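Periplasmic beta-glucosidase (Pseudomonas aeruginosa, PDB 6R5T) probably hydrolyses terminal, non-reducing beta-D-glucosyl residues, releasing beta-D-glucose, as a periplasmic glycoside hydrolase of family 3. Local coordinates at residues Gln378-Val383 with Asp469-Val474; Leu425-Ala430 with Leu460-Arg465. The protein carries 1 engineered substitution. One frame throughout, in Å; residues are numbered along the deposited sequence.

Interaction 1. Residues Gln378-Val383 with Asp469-Val474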
ATOM      1  N   GLN A 378       0.135 -42.605  21.163  1.00 29.35           N
ATOM      2  CA  GLN A 378       1.108 -43.673  21.470  1.00 33.22           C
ATOM      3  C   GLN A 378       2.499 -43.212  21.048  1.00 32.64           C
ATOM      4  O   GLN A 378       2.609 -42.179  20.374  1.00 33.97           O
ATOM      5  CB  GLN A 378       0.718 -44.968  20.757  1.00 36.94           C
ATOM      6  CG  GLN A 378       0.999 -44.900  19.266  1.00 37.66           C
ATOM      7  CD  GLN A 378       0.508 -46.103  18.506  1.00 42.72           C
ATOM      8  OE1 GLN A 378      -0.446 -46.762  18.907  1.00 52.59           O
ATOM      9  NE2 GLN A 378       1.149 -46.364  17.387  1.00 42.20           N
ATOM     10  N   GLY A 379       3.524 -43.939  21.483  1.00 28.18           N
ATOM     11  CA  GLY A 379       4.916 -43.716  21.081  1.00 26.56           C
ATOM     12  C   GLY A 379       5.542 -42.536  21.818  1.00 26.13           C
ATOM     13  O   GLY A 379       5.104 -42.190  22.914  1.00 27.48           O
ATOM     14  N   ARG A 380       6.546 -41.941  21.199  1.00 22.37           N
ATOM     15  CA  ARG A 380       7.370 -40.855  21.768  1.00 23.88           C
ATOM     16  C   ARG A 380       7.198 -39.629  20.876  1.00 20.39           C
ATOM     17  O   ARG A 380       7.570 -39.695  19.688  1.00 20.73           O
ATOM     18  CB  ARG A 380       8.834 -41.295  21.822  1.00 25.79           C
ATOM     19  CG  ARG A 380       9.058 -42.422  22.820  1.00 32.51           C
ATOM     20  CD  ARG A 380      10.460 -42.978  22.728  1.00 34.33           C
ATOM     21  NE  ARG A 380      11.455 -42.124  23.357  1.00 35.19           N
ATOM     22  CZ  ARG A 380      11.611 -41.978  24.680  1.00 40.20           C
ATOM     23  NH1 ARG A 380      10.816 -42.617  25.522  1.00 44.02           N
ATOM     24  NH2 ARG A 380      12.548 -41.186  25.177  1.00 39.31           N
ATOM     25  N   ILE A 381       6.685 -38.551  21.460  1.00 20.66           N
ATOM     26  CA  ILE A 381       6.384 -37.317  20.687  1.00 19.87           C
ATOM     27  C   ILE A 381       7.292 -36.218  21.243  1.00 19.80           C
ATOM     28  O   ILE A 381       7.151 -35.904  22.424  1.00 20.75           O
ATOM     29  CB  ILE A 381       4.886 -36.963  20.791  1.00 21.02           C
ATOM     30  CG1 ILE A 381       3.980 -38.071  20.236  1.00 24.07           C
ATOM     31  CG2 ILE A 381       4.599 -35.609  20.118  1.00 20.29           C
ATOM     32  CD1 ILE A 381       2.529 -37.953  20.605  1.00 24.89           C
ATOM     33  N   ALA A 382       8.159 -35.652  20.420  1.00 18.63           N
ATOM     34  CA  ALA A 382       8.963 -34.471  20.829  1.00 19.60           C
ATOM     35  C   ALA A 382       8.096 -33.214  20.631  1.00 20.41           C
ATOM     36  O   ALA A 382       7.523 -33.043  19.550  1.00 21.65           O
ATOM     37  CB  ALA A 382      10.242 -34.372  20.068  1.00 20.82           C
ATOM     38  N   VAL A 383       7.954 -32.409  21.680  1.00 18.01           N
ATOM     39  CA  VAL A 383       7.161 -31.152  21.637  1.00 18.42           C
ATOM     40  C   VAL A 383       8.186 -30.031  21.771  1.00 17.91           C
ATOM     41  O   VAL A 383       8.852 -29.899  22.822  1.00 17.88           O
ATOM     42  CB  VAL A 383       6.087 -31.118  22.722  1.00 19.40           C
ATOM     43  CG1 VAL A 383       5.307 -29.819  22.638  1.00 21.74           C
ATOM     44  CG2 VAL A 383       5.198 -32.332  22.648  1.00 20.84           C
ATOM     45  N   ASP A 469      15.390 -38.610  19.708  1.00 21.69           N
ATOM     46  CA  ASP A 469      14.899 -39.612  20.666  1.00 25.32           C
ATOM     47  C   ASP A 469      13.407 -39.858  20.481  1.00 24.93           C
ATOM     48  O   ASP A 469      12.828 -40.570  21.306  1.00 27.43           O
ATOM     49  CB  ASP A 469      15.214 -39.145  22.086  1.00 29.58           C
ATOM     50  CG  ASP A 469      15.280 -40.298  23.071  1.00 36.17           C
ATOM     51  OD1 ASP A 469      15.860 -41.352  22.690  1.00 41.72           O
ATOM     52  OD2 ASP A 469      14.739 -40.135  24.193  1.00 43.25           O
ATOM     53  N   ALA A 470      12.775 -39.255  19.475  1.00 21.29           N
ATOM     54  CA  ALA A 470      11.307 -39.313  19.344  1.00 22.25           C
ATOM     55  C   ALA A 470      10.909 -40.015  18.044  1.00 20.11           C
ATOM     56  O   ALA A 470      11.760 -40.140  17.186  1.00 23.19           O
ATOM     57  CB  ALA A 470      10.727 -37.920  19.406  1.00 23.17           C
ATOM     58  N   ASP A 471       9.638 -40.367  17.926  1.00 21.74           N
ATOM     59  CA  ASP A 471       9.046 -40.920  16.696  1.00 23.71           C
ATOM     60  C   ASP A 471       8.642 -39.765  15.768  1.00 24.48           C
ATOM     61  O   ASP A 471       8.575 -39.973  14.562  1.00 21.96           O
ATOM     62  CB  ASP A 471       7.838 -41.775  17.024  1.00 23.60           C
ATOM     63  CG  ASP A 471       8.198 -42.982  17.876  1.00 29.07           C
ATOM     64  OD1 ASP A 471       9.248 -43.569  17.616  1.00 36.55           O
ATOM     65  OD2 ASP A 471       7.478 -43.255  18.829  1.00 33.38           O
ATOM     66  N   LEU A 472       8.299 -38.609  16.327  1.00 21.19           N
ATOM     67  CA  LEU A 472       7.857 -37.492  15.473  1.00 20.36           C
ATOM     68  C   LEU A 472       7.966 -36.215  16.289  1.00 19.89           C
ATOM     69  O   LEU A 472       8.141 -36.292  17.528  1.00 17.93           O
ATOM     70  CB  LEU A 472       6.431 -37.707  14.978  1.00 24.36           C
ATOM     71  CG  LEU A 472       5.329 -37.706  16.018  1.00 29.05           C
ATOM     72  CD1 LEU A 472       4.664 -36.327  16.117  1.00 28.62           C
ATOM     73  CD2 LEU A 472       4.308 -38.773  15.637  1.00 36.13           C
ATOM     74  N   VAL A 473       7.918 -35.103  15.580  1.00 18.40           N
ATOM     75  CA  VAL A 473       8.130 -33.770  16.205  1.00 17.27           C
ATOM     76  C   VAL A 473       6.896 -32.919  16.007  1.00 17.99           C
ATOM     77  O   VAL A 473       6.445 -32.788  14.852  1.00 17.12           O
ATOM     78  CB  VAL A 473       9.341 -33.069  15.598  1.00 18.19           C
ATOM     79  CG1 VAL A 473       9.466 -31.656  16.119  1.00 19.00           C
ATOM     80  CG2 VAL A 473      10.632 -33.859  15.828  1.00 19.53           C
ATOM     81  N   VAL A 474       6.372 -32.410  17.109  1.00 15.67           N
ATOM     82  CA  VAL A 474       5.325 -31.345  17.083  1.00 15.67           C
ATOM     83  C   VAL A 474       6.059 -30.047  17.401  1.00 16.48           C
ATOM     84  O   VAL A 474       6.456 -29.843  18.565  1.00 16.88           O
ATOM     85  CB  VAL A 474       4.187 -31.641  18.057  1.00 16.47           C
ATOM     86  CG1 VAL A 474       3.162 -30.513  18.111  1.00 18.33           C
ATOM     87  CG2 VAL A 474       3.479 -32.920  17.650  1.00 19.07           C
TER

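Interaction 2. Residues Leu425-Ala430 with Leu460-Arg465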
ATOM      1  N   LEU A 425       8.347 -35.492  25.020  1.00 21.85           N
ATOM      2  CA  LEU A 425       9.700 -34.978  25.303  1.00 21.34           C
ATOM      3  C   LEU A 425       9.689 -33.511  24.907  1.00 26.93           C
ATOM      4  O   LEU A 425       9.312 -33.229  23.786  1.00 32.23           O
ATOM      5  CB  LEU A 425      10.723 -35.731  24.465  1.00 23.91           C
ATOM      6  CG  LEU A 425      10.688 -37.253  24.532  1.00 26.87           C
ATOM      7  CD1 LEU A 425      11.722 -37.794  23.571  1.00 30.68           C
ATOM      8  CD2 LEU A 425      10.970 -37.744  25.945  1.00 29.30           C
ATOM      9  N   TYR A 426      10.192 -32.655  25.754  1.00 23.24           N
ATOM     10  CA  TYR A 426      10.115 -31.197  25.552  1.00 20.48           C
ATOM     11  C   TYR A 426      11.492 -30.606  25.330  1.00 19.48           C
ATOM     12  O   TYR A 426      12.438 -30.939  26.036  1.00 20.21           O
ATOM     13  CB  TYR A 426       9.425 -30.530  26.743  1.00 19.54           C
ATOM     14  CG  TYR A 426       9.534 -29.034  26.689  1.00 20.64           C
ATOM     15  CD1 TYR A 426       8.806 -28.328  25.750  1.00 20.47           C
ATOM     16  CD2 TYR A 426      10.399 -28.323  27.502  1.00 19.22           C
ATOM     17  CE1 TYR A 426       8.868 -26.948  25.677  1.00 19.51           C
ATOM     18  CE2 TYR A 426      10.479 -26.945  27.442  1.00 18.55           C
ATOM     19  CZ  TYR A 426       9.712 -26.245  26.528  1.00 19.64           C
ATOM     20  OH  TYR A 426       9.857 -24.901  26.416  1.00 21.15           O
ATOM     21  N   ALA A 427      11.586 -29.620  24.449  1.00 17.14           N
ATOM     22  CA  ALA A 427      12.734 -28.729  24.328  1.00 15.95           C
ATOM     23  C   ALA A 427      12.250 -27.400  23.792  1.00 18.61           C
ATOM     24  O   ALA A 427      11.489 -27.390  22.808  1.00 18.28           O
ATOM     25  CB  ALA A 427      13.786 -29.299  23.418  1.00 17.41           C
ATOM     26  N   LYS A 428      12.694 -26.326  24.407  1.00 17.73           N
ATOM     27  CA  LYS A 428      12.283 -24.999  23.920  1.00 17.87           C
ATOM     28  C   LYS A 428      12.769 -24.781  22.491  1.00 17.11           C
ATOM     29  O   LYS A 428      11.994 -24.165  21.675  1.00 15.58           O
ATOM     30  CB  LYS A 428      12.811 -23.908  24.830  1.00 18.52           C
ATOM     31  CG  LYS A 428      12.149 -22.582  24.558  1.00 20.28           C
ATOM     32  CD  LYS A 428      12.527 -21.555  25.513  1.00 24.20           C
ATOM     33  CE  LYS A 428      11.910 -20.238  25.124  1.00 23.34           C
ATOM     34  NZ  LYS A 428      11.873 -19.340  26.286  1.00 28.09           N
ATOM     35  N   GLY A 429      14.024 -25.123  22.167  1.00 17.45           N
ATOM     36  CA  GLY A 429      14.481 -25.065  20.770  1.00 17.05           C
ATOM     37  C   GLY A 429      15.032 -23.738  20.334  1.00 16.51           C
ATOM     38  O   GLY A 429      16.057 -23.694  19.700  1.00 16.31           O
ATOM     39  N   ALA A 430      14.303 -22.648  20.617  1.00 15.61           N
ATOM     40  CA  ALA A 430      14.719 -21.299  20.276  1.00 14.81           C
ATOM     41  C   ALA A 430      13.912 -20.362  21.163  1.00 15.55           C
ATOM     42  O   ALA A 430      12.838 -20.713  21.557  1.00 17.05           O
ATOM     43  CB  ALA A 430      14.466 -21.003  18.822  1.00 15.31           C
ATOM     44  N   LEU A 460      19.367 -25.233  20.200  1.00 18.90           N
ATOM     45  CA  LEU A 460      19.195 -26.069  18.983  1.00 20.17           C
ATOM     46  C   LEU A 460      19.716 -27.477  19.247  1.00 20.28           C
ATOM     47  O   LEU A 460      19.040 -28.413  18.882  1.00 18.97           O
ATOM     48  CB  LEU A 460      19.896 -25.445  17.785  1.00 22.38           C
ATOM     49  CG  LEU A 460      19.235 -24.247  17.140  1.00 27.79           C
ATOM     50  CD1 LEU A 460      20.184 -23.596  16.132  1.00 29.73           C
ATOM     51  CD2 LEU A 460      17.958 -24.666  16.453  1.00 28.25           C
ATOM     52  N   GLU A 461      20.886 -27.633  19.870  1.00 20.80           N
ATOM     53  CA  GLU A 461      21.452 -28.994  20.070  1.00 23.73           C
ATOM     54  C   GLU A 461      20.563 -29.772  21.030  1.00 20.85           C
ATOM     55  O   GLU A 461      20.308 -30.933  20.800  1.00 20.40           O
ATOM     56  CB  GLU A 461      22.895 -28.921  20.575  1.00 30.95           C
ATOM     57  CG  GLU A 461      23.869 -28.406  19.543  1.00 38.09           C
ATOM     58  CD  GLU A 461      24.412 -29.442  18.552  1.00 53.76           C
ATOM     59  OE1 GLU A 461      23.590 -30.127  17.872  1.00 43.93           O
ATOM     60  OE2 GLU A 461      25.678 -29.571  18.456  1.00 65.35           O
ATOM     61  N   GLU A 462      19.986 -29.121  22.042  1.00 18.53           N
ATOM     62  CA  GLU A 462      19.040 -29.789  22.956  1.00 21.08           C
ATOM     63  C   GLU A 462      17.809 -30.262  22.177  1.00 18.11           C
ATOM     64  O   GLU A 462      17.356 -31.389  22.326  1.00 19.02           O
ATOM     65  CB  GLU A 462      18.665 -28.851  24.095  1.00 22.16           C
ATOM     66  CG  GLU A 462      17.762 -29.559  25.049  1.00 25.49           C
ATOM     67  CD  GLU A 462      17.111 -28.715  26.129  1.00 35.88           C
ATOM     68  OE1 GLU A 462      17.042 -29.221  27.289  1.00 43.70           O
ATOM     69  OE2 GLU A 462      16.674 -27.584  25.816  1.00 30.16           O
ATOM     70  N   ALA A 463      17.268 -29.398  21.334  1.00 17.69           N
ATOM     71  CA  ALA A 463      16.083 -29.765  20.544  1.00 17.88           C
ATOM     72  C   ALA A 463      16.421 -30.916  19.586  1.00 15.58           C
ATOM     73  O   ALA A 463      15.574 -31.784  19.405  1.00 16.57           O
ATOM     74  CB  ALA A 463      15.628 -28.564  19.752  1.00 19.66           C
ATOM     75  N   LEU A 464      17.601 -30.908  18.979  1.00 16.99           N
ATOM     76  CA  LEU A 464      17.967 -31.996  18.027  1.00 19.17           C
ATOM     77  C   LEU A 464      18.122 -33.305  18.809  1.00 20.83           C
ATOM     78  O   LEU A 464      17.608 -34.299  18.335  1.00 18.72           O
ATOM     79  CB  LEU A 464      19.233 -31.658  17.279  1.00 20.61           C
ATOM     80  CG  LEU A 464      19.155 -30.510  16.290  1.00 21.90           C
ATOM     81  CD1 LEU A 464      20.486 -30.271  15.621  1.00 25.12           C
ATOM     82  CD2 LEU A 464      18.073 -30.802  15.258  1.00 24.81           C
ATOM     83  N   ARG A 465      18.715 -33.291  20.016  1.00 21.28           N
ATOM     84  CA  ARG A 465      18.738 -34.528  20.825  1.00 21.04           C
ATOM     85  C   ARG A 465      17.342 -35.032  21.131  1.00 20.55           C
ATOM     86  O   ARG A 465      17.132 -36.232  21.139  1.00 22.08           O
ATOM     87  CB  ARG A 465      19.411 -34.311  22.194  1.00 23.45           C
ATOM     88  CG  ARG A 465      20.892 -34.104  22.075  1.00 26.84           C
ATOM     89  CD  ARG A 465      21.556 -34.096  23.439  1.00 26.41           C
ATOM     90  NE  ARG A 465      21.189 -32.956  24.258  1.00 26.04           N
ATOM     91  CZ  ARG A 465      20.434 -33.024  25.343  1.00 27.73           C
ATOM     92  NH1 ARG A 465      19.922 -34.175  25.744  1.00 31.63           N
ATOM     93  NH2 ARG A 465      20.179 -31.929  26.041  1.00 33.24           N
TER
HETATM   94  O   HOH W   1      14.295 -26.519  26.763  1.00 21.25           O
HETATM   95  O   HOH W   2      16.039 -26.395  23.468  1.00 18.73           O

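Interaction 1. Residues Gln378-Val383 with Asp469-Val474
Arg380 meets Asp469 and Asp471, in the loop leading into strand 472-478, with both its side chain and its backbone. Its side chain, bent at chi3 (77°), grips Asp469 side-on: NE donates to Asp469 O at 2.9 Å, the acceptor lying in the guanidinium plane and the bond running almost straight along the carbonyl, while NH2 forms a salt bridge with Asp469 OD2 at 2.6 Å. The two planes are 73° apart, and NH2 meets OD2 from above the carboxylate plane. With two nitrogens bound to two separate atoms, the guanidinium is restrained in its rotation.

The backbone of Arg380 is paired with Asp471 in both directions. Asp471 N donates to Arg380 O at 2.8 Å, and the side chain of Asp471, with CG beside its own backbone N (chi1 -63°), swings OD2 back to accept Arg380 N at 2.9 Å. A carboxylate oxygen thus takes the place that a strand carbonyl would fill. Regular parallel pairing follows: Ala382 N donates to Leu472 O (3.0 Å), and Ala382 O accepts Val474 N (2.8 Å), so both polar backbone atoms of Ala382 are satisfied by the same strand, through Leu472 and Val474.

The methyl groups of Ala382 and Ala470 meet at 3.6 Å, and Ala382 CB also lies near Val473 CG2. On the opposite face, Ile381 CG2 touches Val474 CG2 at 3.8 Å and lies alongside Leu472 CD1.

These strands are neighbours in the mixed sheet of the family 3 C-terminal domain. Strand 423-427 pairs with the other edge of 380-384, Lys511 NZ binds Ala470 O, and helix 456-468 packs on the Ala382 and Val473 face, whereas Val383 faces helix 410-418.

Interaction 2. Residues Leu425-Ala430 with Leu460-Arg465
Glu462 sets CG anti to its backbone N (chi1 -177°) and stays extended beyond it (chi2 -171°), which carries its carboxylate from helix 456-468 to the end of strand 423-427, across from Lys428 and Gly429. This is helix-on-sheet packing in the alpha/beta C-terminal domain of family 3 glycosidases, at an outermost strand of the mixed sheet. The two segments share no direct hydrogen bond; small residues let them come close. Ala427 CB rests on Ala463 CA at 3.7 Å, and Ala463 CB lies 3.8 Å from Gly429 CA. Gly429 has a positive phi (88°), a conformation that favours glycine, as the chain turns away from the strand. About one turn earlier in the helix, Leu460 CD2 reaches Gly429 O at 3.9 Å, while its side chain also packs on Arg501 and Leu502 of helix 497-508.

The polar link is made by water. Glu462 OE2, which also forms a salt bridge with Arg454, accepts a hydrogen bond from each of two waters, and these in turn accept hydrogen bonds from successive amides at the strand end: one from Lys428 N at 2.9 Å, and the other from Gly429 N at 2.7 Å.

How the interactions relate
Interactions 1 and 2 both belong to the mixed sheet of the C-terminal domain, and the second is nested in the chain loop closed by the first. Interaction 1 joins strand to strand, with a buried apolar part and a charged end nearer the surface, at Arg380 and the two aspartates; its polar links are direct. Both are partly buried; interaction 2 is the smaller, has no fully exposed residue among those that touch, and sets a helix against an edge strand through small residues and waters. They meet where strands 380-384 and 423-427 pair, Ile381 O lying 2.9 Å from Leu425 N in a probable hydrogen bond. Helix 456-468 passes through the short loop 469-471 into strand 472-478, and its Thr466 touches both Ala382 and Ala427.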